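Local coordinates for periplasmic binding protein/LacI transcriptional regulator (Burkholderia multivorans, PDB 4YLE) that probably binds a simple sugar in the periplasm and delivers it to an ABC transporter, at residues 159-164 against 193-198; 256-261 against 272-277. All blocks are in the same frame, centred on the assembly; numbering follows the deposited sequence.

Contact 1 of 2, residues 159-164 against 193-198; sequences KKLKAG and GGMKVV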
# COMPACT_ATOMS: atom_id res chain seq x y z
N LYS A 159 22.74 7.16 -2.97
CA LYS A 159 23.97 7.61 -2.32
C LYS A 159 25.00 6.47 -2.26
O LYS A 159 26.21 6.72 -2.20
CB LYS A 159 23.70 8.11 -0.89
CG LYS A 159 22.59 9.12 -0.74
CD LYS A 159 22.63 10.22 -1.79
CE LYS A 159 21.33 11.01 -1.81
NZ LYS A 159 20.82 11.18 -3.21
N LYS A 160 24.50 5.23 -2.27
CA LYS A 160 25.33 4.05 -2.08
C LYS A 160 25.78 3.46 -3.41
O LYS A 160 26.72 2.65 -3.45
CB LYS A 160 24.57 3.00 -1.26
CG LYS A 160 24.38 3.41 0.19
CD LYS A 160 24.70 2.28 1.14
CE LYS A 160 25.08 2.80 2.53
NZ LYS A 160 25.42 1.66 3.42
N LEU A 161 25.13 3.89 -4.48
CA LEU A 161 25.42 3.43 -5.82
C LEU A 161 26.23 4.46 -6.54
O LEU A 161 26.68 5.44 -5.95
CB LEU A 161 24.14 3.15 -6.61
CG LEU A 161 23.25 2.03 -6.09
CD1 LEU A 161 22.00 1.81 -6.94
CD2 LEU A 161 24.02 0.75 -5.99
N LYS A 162 26.45 4.21 -7.83
CA LYS A 162 27.13 5.18 -8.66
C LYS A 162 26.49 5.23 -10.03
O LYS A 162 25.76 4.32 -10.43
CB LYS A 162 28.62 4.83 -8.79
CG LYS A 162 28.90 3.47 -9.36
CD LYS A 162 30.41 3.15 -9.33
CE LYS A 162 30.70 1.83 -10.02
NZ LYS A 162 29.86 0.72 -9.48
N ALA A 163 26.76 6.32 -10.73
CA ALA A 163 26.30 6.52 -12.09
C ALA A 163 26.59 5.31 -12.96
O ALA A 163 27.69 4.72 -12.88
CB ALA A 163 26.94 7.77 -12.67
N GLY A 164 25.61 4.94 -13.78
CA GLY A 164 25.73 3.80 -14.68
C GLY A 164 25.37 2.46 -14.06
O GLY A 164 25.24 1.45 -14.77
N GLY A 193 20.27 10.23 -10.02
CA GLY A 193 21.56 9.74 -9.56
C GLY A 193 22.45 9.24 -10.67
O GLY A 193 23.65 9.03 -10.47
N GLY A 194 21.88 9.06 -11.85
CA GLY A 194 22.60 8.51 -12.98
C GLY A 194 22.60 6.99 -13.09
O GLY A 194 23.35 6.45 -13.91
N MSE A 195 21.78 6.29 -12.30
CA MSE A 195 21.67 4.83 -12.41
C MSE A 195 20.78 4.48 -13.57
O MSE A 195 20.03 5.32 -14.06
CB MSE A 195 21.12 4.16 -11.14
CG MSE A 195 22.03 4.23 -9.93
SE MSE A 195 21.67 5.80 -8.79
CE MSE A 195 23.52 6.42 -8.65
N LYS A 196 20.88 3.24 -14.02
CA LYS A 196 20.09 2.74 -15.13
C LYS A 196 19.09 1.63 -14.71
O LYS A 196 19.47 0.55 -14.28
CB LYS A 196 21.02 2.21 -16.21
CG LYS A 196 20.34 1.96 -17.53
CD LYS A 196 21.36 1.54 -18.58
CE LYS A 196 20.76 0.59 -19.60
NZ LYS A 196 21.69 -0.56 -19.84
N VAL A 197 17.79 1.91 -14.83
CA VAL A 197 16.79 0.89 -14.54
C VAL A 197 16.69 -0.04 -15.72
O VAL A 197 16.20 0.36 -16.78
CB VAL A 197 15.40 1.51 -14.23
CG1 VAL A 197 14.42 0.43 -13.80
CG2 VAL A 197 15.52 2.53 -13.14
N VAL A 198 17.12 -1.29 -15.57
CA VAL A 198 17.14 -2.22 -16.70
C VAL A 198 15.91 -3.13 -16.76
O VAL A 198 15.67 -3.77 -17.78
CB VAL A 198 18.43 -3.06 -16.68
CG1 VAL A 198 19.60 -2.12 -16.83
CG2 VAL A 198 18.53 -3.88 -15.38
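The Schellman motif that ends helix 177-193 meets the loop leading from helix 146-160 into strand 166-171, and Gly194 joins the two. Gly194 leaves the helix with positive phi (88°), a conformation readily adopted by glycine, and its carbonyl is turned to the other loop. There Gly164 N donates to Gly194 O over 2.7 Å in an almost straight bond, the N-H...O angle being 176°, although the donor stands above the carbonyl plane. Ala163 CA lies 3.5 Å from the same oxygen and adds a CA-H...O contact. Gly164 too has positive phi, where a side chain would press on the preceding carbonyl oxygen.

Beside this polar link lies selenomethionine Met195, buried and flexible enough to follow the loop. Its chain bends at chi2 (92°) and again at chi3, which lays the methyl CE against the Lys162 backbone, 3.5 Å from Lys162 C. Its CG meets the Leu161 branch CD1 at 3.8 Å, the two side chains running at a slant to each other. Lys162 directs its own chain elsewhere, and its NZ forms a salt bridge with Asp165.

Leu161 also touches Val167 of strand 166-171 and Tyr252 of strand 252-254, while Met195 rests on Met190 of helix 177-193. Lys196 then pairs through its backbone with Asp165 and Val167, so the contact leads directly into the parallel pairing of edge strand 196-202 with strand 166-171.

Contact 2 of 2, residues 256-261 against 272-277; sequences YDNINA and LATADQ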
# COMPACT_ATOMS: atom_id res chain seq x y z
N TYR A 256 9.51 -0.98 1.28
CA TYR A 256 8.51 0.03 1.62
C TYR A 256 7.50 -0.64 2.54
O TYR A 256 6.96 -1.68 2.17
CB TYR A 256 7.83 0.53 0.35
CG TYR A 256 7.17 1.89 0.38
CD1 TYR A 256 7.86 2.99 -0.06
CD2 TYR A 256 5.84 2.04 0.76
CE1 TYR A 256 7.26 4.22 -0.10
CE2 TYR A 256 5.24 3.31 0.71
CZ TYR A 256 5.99 4.37 0.28
OH TYR A 256 5.38 5.59 0.24
N ASP A 257 7.25 -0.04 3.71
CA ASP A 257 6.19 -0.39 4.70
C ASP A 257 6.71 -0.39 6.13
O ASP A 257 5.94 -0.19 7.07
CB ASP A 257 5.52 -1.77 4.48
CG ASP A 257 4.54 -1.79 3.30
OD1 ASP A 257 4.18 -0.70 2.81
OD2 ASP A 257 4.16 -2.90 2.85
N ASN A 258 8.00 -0.68 6.30
CA ASN A 258 8.58 -0.86 7.62
C ASN A 258 7.87 -1.91 8.48
O ASN A 258 7.55 -1.67 9.67
CB ASN A 258 8.63 0.49 8.33
CG ASN A 258 9.55 0.50 9.51
OD1 ASN A 258 10.52 -0.27 9.59
ND2 ASN A 258 9.24 1.36 10.48
N ILE A 259 7.63 -3.10 7.92
CA ILE A 259 7.06 -4.18 8.73
C ILE A 259 8.10 -4.77 9.68
O ILE A 259 9.30 -4.68 9.44
CB ILE A 259 6.47 -5.31 7.86
CG1 ILE A 259 7.57 -6.02 7.07
CG2 ILE A 259 5.36 -4.73 6.98
CD1 ILE A 259 7.10 -7.18 6.20
N ASN A 260 7.64 -5.35 10.78
CA ASN A 260 8.57 -5.91 11.76
C ASN A 260 9.53 -6.88 11.14
O ASN A 260 10.69 -6.92 11.52
CB ASN A 260 7.82 -6.61 12.89
CG ASN A 260 7.13 -5.63 13.78
OD1 ASN A 260 7.74 -4.66 14.21
ND2 ASN A 260 5.84 -5.86 14.04
N ALA A 261 9.06 -7.68 10.18
CA ALA A 261 9.92 -8.71 9.61
C ALA A 261 11.15 -8.08 8.96
O ALA A 261 12.19 -8.72 8.83
CB ALA A 261 9.15 -9.56 8.60
N LEU A 272 18.65 -2.37 2.86
CA LEU A 272 19.28 -1.08 3.07
C LEU A 272 18.34 0.03 3.59
O LEU A 272 18.75 0.88 4.38
CB LEU A 272 19.92 -0.62 1.76
CG LEU A 272 20.52 0.79 1.79
CD1 LEU A 272 21.81 0.78 2.61
CD2 LEU A 272 20.77 1.32 0.37
N ALA A 273 17.11 0.03 3.12
CA ALA A 273 16.15 1.04 3.53
C ALA A 273 14.74 0.59 3.25
O ALA A 273 14.51 -0.25 2.38
CB ALA A 273 16.41 2.35 2.82
N THR A 274 13.81 1.16 3.99
CA THR A 274 12.39 0.99 3.75
C THR A 274 11.74 2.33 4.08
O THR A 274 12.43 3.33 4.20
CB THR A 274 11.80 -0.15 4.58
OG1 THR A 274 10.44 -0.37 4.21
CG2 THR A 274 11.89 0.13 6.08
N ALA A 275 10.41 2.37 4.20
CA ALA A 275 9.73 3.63 4.53
C ALA A 275 8.55 3.30 5.38
O ALA A 275 7.90 2.27 5.17
CB ALA A 275 9.29 4.38 3.28
N ASP A 276 8.25 4.17 6.33
CA ASP A 276 7.06 3.99 7.14
C ASP A 276 5.99 4.92 6.58
O ASP A 276 6.19 6.12 6.50
CB ASP A 276 7.33 4.27 8.61
CG ASP A 276 6.33 3.59 9.53
OD1 ASP A 276 5.16 3.42 9.12
OD2 ASP A 276 6.68 3.23 10.66
N GLN A 277 4.88 4.33 6.15
CA GLN A 277 3.74 5.10 5.63
C GLN A 277 2.56 5.00 6.57
O GLN A 277 1.43 5.37 6.21
CB GLN A 277 3.33 4.63 4.22
CG GLN A 277 2.92 3.17 4.16
CD GLN A 277 2.12 2.79 2.91
OE1 GLN A 277 1.33 3.57 2.43
NE2 GLN A 277 2.33 1.58 2.41
O HOH W 1 4.07 1.58 6.67
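Tyr256 presents one ring face to the Ala275 methyl: CB stands 4.2 Å from the ring centroid and 25° off its normal, a CH-pi contact for which a small side chain is well suited. At the ring's edge, near its plane, lies Gln277 NE2, 3.8 Å from Tyr256 CE2, with the amide turned 75° from the ring.

The same amide NE2 of Gln277 donates to Asp257 OD1 over 3.0 Å, meeting the oxygen nearly along its C-O axis. With chi1 at 60°, Gln277 CG tucks in between its own backbone N and carbonyl carbon, and from there the chain runs alongside Asp257 and sets the amide at its carboxylate. Asp257 N donates to Ala275 O (2.8 Å), and a water joins Asp257 O to Gln277 N. Asn258 N donates to Thr274 OG1 over 3.2 Å; this hydroxyl is also hydrogen-bonded to Asp232, so a small side chain that can both give and accept suits the spot. Farther out, Asn258 ND2 reaches Asp276 OD2 at 3.2 Å from above the carboxylate plane, while Asp276 OD1 takes the backbone N of Tyr278.

Asp257 OD2 and Gln277 NE2 both hydrogen-bond an unidentified bound molecule, perhaps from the crystallisation liquor. The loop following strand 252-254 and the residue just after strand 274-276 bring carboxylate and amide together, probably at the interdomain sugar site known from type I periplasmic binding proteins.

How the contacts relate
Contact 1 is a surface junction about 26 Å from the centre of the chain, whereas contact 2 is buried, about 11 Å from it. The first joins two loops at an edge of the four-stranded parallel sheet through one backbone hydrogen bond and apolar side chains; glycines allow its tight turns. The second relies mainly on polar side chains, several satisfied inside the protein and two also bonded to the ligand. Their centres are about 22 Å apart, yet their segments touch: Lys160 CD packs on Leu272 CD1 at 3.6 Å. Strand 252-254 also borders both, since it neighbours 159-164 and is followed by the loop 256-261.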